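Local coordinates for hypothetical protein (Giardia lamblia, PDB 3I3F) that is of unknown function but belongs to the YjgF-like (endoribonuclease L-PSP) family, assembles from three subunits and holds pentanoic acid in the crystal, at residues A[63-68]-A[103-108]; A[87-92]-A[99-104]. All coordinates share one frame; numbering follows the deposited sequence.

How the contacts relate
From the N terminus, the chain runs through helix 56-74, strand 82-90 and helix 95-108. Contact 1 closes the longer loop, bringing 63-68 on the first helix against 103-108 at the end of the second. Contact 2 closes a much shorter one inside it, from 87-92 on the strand to 99-104, so it nests within contact 1 and shares E103 and L104 with it. Their centres are about 11 Å apart, and two junctions make them continuous: F65 CE2 lies 4.0 Å from F101 CE1, and Y105 CE1 lies 4.0 Å from I87 CD1. Together they tie both helices and strand 82-90 into one apolar layer.

Contact 1 (A[63-68]-A[103-108]); sequences QTFDNI and ELYREV
The amide N-H of Q63 NE2 reaches N67 OD1 at 2.9 Å, one helical turn on, on a different side of helix 56-74 from F65, the residue that meets Y105 and V108. This bond lies in the amide plane of Q63 but arrives 41° above the carbonyl plane of N67, whose ND2 is held separately by the backbone of I47. The contact itself is helix-to-helix packing in the YjgF-like fold: F65 also touches V133 of strand 131-139, and Y105 touches L85 and I87 of strand 82-90, so the two helices lie against strands that neighbour each other in the sheet.

F65 CG stands beside its own backbone N (chi1 -76°), which carries the ring across toward helix 95-108. Its tip, CZ, comes to the edge of the Y105 ring, 3.5 Å from CD1 and 3.7 Å from CE1 of that tyrosine. The centroids are 5.6 Å apart and the planes inclined at 72°, an oblique aromatic contact. Y105 also has a cation-pi partner in R118, which lines a pentanoic acid pocket, and packs against N28 of the second subunit. V108, the last residue of helix 95-108, lays its two methyls against F65: CG2 sits 4.0 Å from F65 CB, while CG1 is 4.2 Å from F65 CD1.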
loop_
_atom_site.group_PDB
_atom_site.type_symbol
_atom_site.label_atom_id
_atom_site.label_comp_id
_atom_site.label_asym_id
_atom_site.label_seq_id
_atom_site.Cartn_x
_atom_site.Cartn_y
_atom_site.Cartn_z
ATOM N N GLN A 63 15.263 6.419 13.795
ATOM C CA GLN A 63 15.292 7.586 12.914
ATOM C C GLN A 63 14.068 7.629 11.992
ATOM O O GLN A 63 13.512 8.699 11.752
ATOM C CB GLN A 63 16.584 7.612 12.091
ATOM C CG GLN A 63 16.754 8.860 11.228
ATOM C CD GLN A 63 16.915 10.119 12.056
ATOM O OE1 GLN A 63 17.847 10.232 12.850
ATOM N NE2 GLN A 63 16.009 11.073 11.874
ATOM N N THR A 64 13.657 6.468 11.487
ATOM C CA THR A 64 12.484 6.379 10.616
ATOM C C THR A 64 11.227 6.896 11.311
ATOM O O THR A 64 10.488 7.699 10.744
ATOM C CB THR A 64 12.248 4.933 10.132
ATOM O OG1 THR A 64 13.351 4.518 9.320
ATOM C CG2 THR A 64 10.963 4.833 9.315
ATOM N N PHE A 65 10.991 6.451 12.541
ATOM C CA PHE A 65 9.792 6.875 13.257
ATOM C C PHE A 65 9.889 8.301 13.794
ATOM O O PHE A 65 8.870 8.969 13.942
ATOM C CB PHE A 65 9.413 5.864 14.341
ATOM C CG PHE A 65 8.774 4.626 13.782
ATOM C CD1 PHE A 65 7.488 4.679 13.258
ATOM C CD2 PHE A 65 9.466 3.426 13.730
ATOM C CE1 PHE A 65 6.894 3.553 12.718
ATOM C CE2 PHE A 65 8.874 2.290 13.191
ATOM C CZ PHE A 65 7.588 2.358 12.679
ATOM N N ASP A 66 11.107 8.776 14.051
ATOM C CA ASP A 66 11.315 10.191 14.367
ATOM C C ASP A 66 10.936 11.061 13.164
ATOM O O ASP A 66 10.258 12.075 13.321
ATOM C CB ASP A 66 12.766 10.460 14.780
ATOM C CG ASP A 66 12.952 11.836 15.400
ATOM O OD1 ASP A 66 12.205 12.173 16.344
ATOM O OD2 ASP A 66 13.855 12.572 14.951
ATOM N N ASN A 67 11.371 10.654 11.971
ATOM C CA ASN A 67 10.987 11.336 10.730
ATOM C C ASN A 67 9.471 11.374 10.548
ATOM O O ASN A 67 8.901 12.420 10.236
ATOM C CB ASN A 67 11.624 10.657 9.510
ATOM C CG ASN A 67 13.131 10.850 9.438
ATOM O OD1 ASN A 67 13.707 11.675 10.149
ATOM N ND2 ASN A 67 13.776 10.089 8.564
ATOM N N ILE A 68 8.824 10.229 10.750
ATOM C CA ILE A 68 7.370 10.128 10.640
ATOM C C ILE A 68 6.671 11.036 11.652
ATOM O O ILE A 68 5.742 11.761 11.298
ATOM C CB ILE A 68 6.892 8.668 10.816
ATOM C CG1 ILE A 68 7.315 7.827 9.609
ATOM C CG2 ILE A 68 5.378 8.606 10.980
ATOM C CD1 ILE A 68 7.193 6.337 9.820
ATOM N N GLU A 103 10.166 -4.874 18.773
ATOM C CA GLU A 103 10.364 -4.354 20.125
ATOM C C GLU A 103 10.383 -2.827 20.107
ATOM O O GLU A 103 9.723 -2.183 20.923
ATOM C CB GLU A 103 11.668 -4.880 20.727
ATOM C CG GLU A 103 11.668 -6.383 20.968
ATOM C CD GLU A 103 13.019 -6.936 21.391
ATOM O OE1 GLU A 103 14.032 -6.206 21.333
ATOM O OE2 GLU A 103 13.067 -8.123 21.776
ATOM N N LEU A 104 11.134 -2.257 19.166
ATOM C CA LEU A 104 11.216 -0.803 19.011
ATOM C C LEU A 104 9.882 -0.211 18.555
ATOM O O LEU A 104 9.485 0.862 19.007
ATOM C CB LEU A 104 12.318 -0.432 18.016
ATOM C CG LEU A 104 13.739 -0.775 18.467
ATOM C CD1 LEU A 104 14.690 -0.768 17.284
ATOM C CD2 LEU A 104 14.201 0.190 19.549
ATOM N N TYR A 105 9.194 -0.923 17.665
ATOM C CA TYR A 105 7.878 -0.507 17.184
ATOM C C TYR A 105 6.899 -0.324 18.342
ATOM O O TYR A 105 6.143 0.648 18.381
ATOM C CB TYR A 105 7.330 -1.545 16.203
ATOM C CG TYR A 105 6.051 -1.130 15.520
ATOM C CD1 TYR A 105 6.081 -0.365 14.360
ATOM C CD2 TYR A 105 4.811 -1.507 16.027
ATOM C CE1 TYR A 105 4.912 0.018 13.721
ATOM C CE2 TYR A 105 3.636 -1.130 15.396
ATOM C CZ TYR A 105 3.694 -0.366 14.241
ATOM O OH TYR A 105 2.536 0.016 13.601
ATOM N N ARG A 106 6.929 -1.257 19.293
ATOM C CA ARG A 106 6.050 -1.193 20.457
ATOM C C ARG A 106 6.417 -0.067 21.428
ATOM O O ARG A 106 5.595 0.322 22.251
ATOM C CB ARG A 106 6.017 -2.540 21.184
ATOM C CG ARG A 106 5.269 -3.626 20.419
ATOM C CD ARG A 106 5.080 -4.873 21.266
ATOM N NE ARG A 106 6.354 -5.508 21.604
ATOM C CZ ARG A 106 6.965 -6.450 20.884
ATOM N NH1 ARG A 106 6.438 -6.905 19.751
ATOM N NH2 ARG A 106 8.125 -6.942 21.302
ATOM N N GLU A 107 7.646 0.443 21.346
ATOM C CA GLU A 107 8.039 1.631 22.113
ATOM C C GLU A 107 7.508 2.917 21.480
ATOM O O GLU A 107 7.353 3.928 22.162
ATOM C CB GLU A 107 9.562 1.715 22.251
ATOM C CG GLU A 107 10.169 0.604 23.088
ATOM C CD GLU A 107 11.685 0.689 23.186
ATOM O OE1 GLU A 107 12.285 1.605 22.583
ATOM O OE2 GLU A 107 12.279 -0.164 23.878
ATOM N N VAL A 108 7.244 2.885 20.175
ATOM C CA VAL A 108 6.664 4.030 19.476
ATOM C C VAL A 108 5.150 4.042 19.662
ATOM O O VAL A 108 4.562 5.081 19.970
ATOM C CB VAL A 108 7.004 4.001 17.973
ATOM C CG1 VAL A 108 6.310 5.145 17.242
ATOM C CG2 VAL A 108 8.512 4.071 17.774
#

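Contact 2 (A[87-92]-A[99-104])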
loop_
_atom_site.group_PDB
_atom_site.type_symbol
_atom_site.label_atom_id
_atom_site.label_comp_id
_atom_site.label_asym_id
_atom_site.label_seq_id
_atom_site.Cartn_x
_atom_site.Cartn_y
_atom_site.Cartn_z
ATOM N N ILE A 87 5.082 -1.794 6.607
ATOM C CA ILE A 87 6.506 -1.940 6.874
ATOM C C ILE A 87 7.133 -2.866 5.841
ATOM O O ILE A 87 6.622 -3.958 5.586
ATOM C CB ILE A 87 6.753 -2.523 8.275
ATOM C CG1 ILE A 87 6.168 -1.603 9.350
ATOM C CG2 ILE A 87 8.248 -2.726 8.517
ATOM C CD1 ILE A 87 5.743 -2.333 10.585
ATOM N N PHE A 88 8.228 -2.411 5.240
ATOM C CA PHE A 88 9.094 -3.269 4.444
ATOM C C PHE A 88 10.396 -3.442 5.211
ATOM O O PHE A 88 11.098 -2.467 5.475
ATOM C CB PHE A 88 9.385 -2.655 3.070
ATOM C CG PHE A 88 8.228 -2.720 2.107
ATOM C CD1 PHE A 88 7.704 -3.945 1.711
ATOM C CD2 PHE A 88 7.685 -1.560 1.572
ATOM C CE1 PHE A 88 6.641 -4.011 0.815
ATOM C CE2 PHE A 88 6.624 -1.619 0.674
ATOM C CZ PHE A 88 6.103 -2.846 0.297
ATOM N N LEU A 89 10.698 -4.677 5.597
ATOM C CA LEU A 89 11.986 -5.003 6.197
ATOM C C LEU A 89 12.874 -5.595 5.113
ATOM O O LEU A 89 12.391 -6.284 4.219
ATOM C CB LEU A 89 11.817 -6.002 7.342
ATOM C CG LEU A 89 11.034 -5.506 8.560
ATOM C CD1 LEU A 89 10.880 -6.624 9.582
ATOM C CD2 LEU A 89 11.705 -4.292 9.190
ATOM N N SER A 90 14.170 -5.319 5.179
ATOM C CA SER A 90 15.093 -5.858 4.188
ATOM C C SER A 90 15.079 -7.382 4.222
ATOM O O SER A 90 15.007 -7.990 5.291
ATOM C CB SER A 90 16.515 -5.355 4.437
ATOM O OG SER A 90 17.424 -5.955 3.529
ATOM N N THR A 91 15.155 -7.996 3.044
ATOM C CA THR A 91 15.296 -9.447 2.946
ATOM C C THR A 91 16.567 -9.933 3.654
ATOM O O THR A 91 16.651 -11.092 4.059
ATOM C CB THR A 91 15.317 -9.912 1.476
ATOM O OG1 THR A 91 16.248 -9.117 0.734
ATOM C CG2 THR A 91 13.936 -9.777 0.855
ATOM N N SER A 92 17.544 -9.039 3.811
ATOM C CA SER A 92 18.811 -9.362 4.474
ATOM C C SER A 92 18.729 -9.498 6.002
ATOM O O SER A 92 19.664 -10.012 6.618
ATOM C CB SER A 92 19.864 -8.303 4.126
ATOM O OG SER A 92 19.576 -7.060 4.748
ATOM N N ALA A 99 12.897 -9.144 15.023
ATOM C CA ALA A 99 12.342 -9.113 16.375
ATOM C C ALA A 99 12.663 -7.794 17.070
ATOM O O ALA A 99 11.812 -7.239 17.762
ATOM C CB ALA A 99 12.856 -10.291 17.201
ATOM N N ARG A 100 13.883 -7.294 16.882
ATOM C CA ARG A 100 14.275 -6.018 17.476
ATOM C C ARG A 100 13.440 -4.872 16.905
ATOM O O ARG A 100 13.039 -3.965 17.636
ATOM C CB ARG A 100 15.775 -5.742 17.286
ATOM C CG ARG A 100 16.281 -4.462 17.968
ATOM C CD ARG A 100 15.840 -4.391 19.422
ATOM N NE ARG A 100 16.391 -3.247 20.144
ATOM C CZ ARG A 100 15.903 -2.779 21.292
ATOM N NH1 ARG A 100 14.841 -3.345 21.862
ATOM N NH2 ARG A 100 16.473 -1.732 21.879
ATOM N N PHE A 101 13.162 -4.923 15.605
ATOM C CA PHE A 101 12.288 -3.926 14.997
ATOM C C PHE A 101 10.944 -3.857 15.718
ATOM O O PHE A 101 10.465 -2.770 16.035
ATOM C CB PHE A 101 12.053 -4.193 13.510
ATOM C CG PHE A 101 10.976 -3.329 12.927
ATOM C CD1 PHE A 101 11.262 -2.044 12.494
ATOM C CD2 PHE A 101 9.663 -3.777 12.866
ATOM C CE1 PHE A 101 10.262 -1.231 11.983
ATOM C CE2 PHE A 101 8.661 -2.967 12.361
ATOM C CZ PHE A 101 8.959 -1.697 11.919
ATOM N N ASN A 102 10.336 -5.014 15.965
ATOM C CA ASN A 102 9.027 -5.047 16.622
ATOM C C ASN A 102 9.071 -4.578 18.077
ATOM O O ASN A 102 8.135 -3.938 18.550
ATOM C CB ASN A 102 8.390 -6.434 16.507
ATOM C CG ASN A 102 7.900 -6.725 15.102
ATOM O OD1 ASN A 102 7.294 -5.867 14.456
ATOM N ND2 ASN A 102 8.159 -7.935 14.621
ATOM N N GLU A 103 10.166 -4.874 18.773
ATOM C CA GLU A 103 10.364 -4.354 20.125
ATOM C C GLU A 103 10.383 -2.827 20.107
ATOM O O GLU A 103 9.723 -2.183 20.923
ATOM C CB GLU A 103 11.668 -4.880 20.727
ATOM C CG GLU A 103 11.668 -6.383 20.968
ATOM C CD GLU A 103 13.019 -6.936 21.391
ATOM O OE1 GLU A 103 14.032 -6.206 21.333
ATOM O OE2 GLU A 103 13.067 -8.123 21.776
ATOM N N LEU A 104 11.134 -2.257 19.166
ATOM C CA LEU A 104 11.216 -0.803 19.011
ATOM C C LEU A 104 9.882 -0.211 18.555
ATOM O O LEU A 104 9.485 0.862 19.007
ATOM C CB LEU A 104 12.318 -0.432 18.016
ATOM C CG LEU A 104 13.739 -0.775 18.467
ATOM C CD1 LEU A 104 14.690 -0.768 17.284
ATOM C CD2 LEU A 104 14.201 0.190 19.549
#
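F101 reaches from helix 95-108 down to I87 and L89 of strand 82-90; strand and helix are the first two elements of a beta-alpha-beta unit, completed by strand 117-123, which runs parallel to 82-90 and bonds to it through its backbone. From CB the ring carbon CG lies anti to the backbone N (chi1 170°), a torsion that points the ring at the strand. CG is the first atom to meet it, 3.9 Å from L89 CD2, and CD1 lies 4.0 Å from the same methyl. That methyl stands over one ring face, 4.1 Å from the centroid and 17° off the normal, which defines a CH-pi contact. Farther out, CE2 and CZ run into I87, coming from the opposite direction. I87 CD1 meets the ring edge near its plane, 3.5 Å from both CE2 and CZ. I87 CG2 instead comes from the L89 side of the plane, beyond the rim, 3.6 Å from CZ. Together the three methyls limit the ring's tilt. V131 of the neighbouring strand, with L57 and T61 of helix 56-74, adds further packing around F101.

Within the helix R100 NH1 bridges to E103 OE1 at 3.0 Å, and R100 NH2 pairs with E58 of helix 56-74. Strand and helix are joined here by carbon contacts, consistent with dispersion and hydrophobic burial rather than directional bonding.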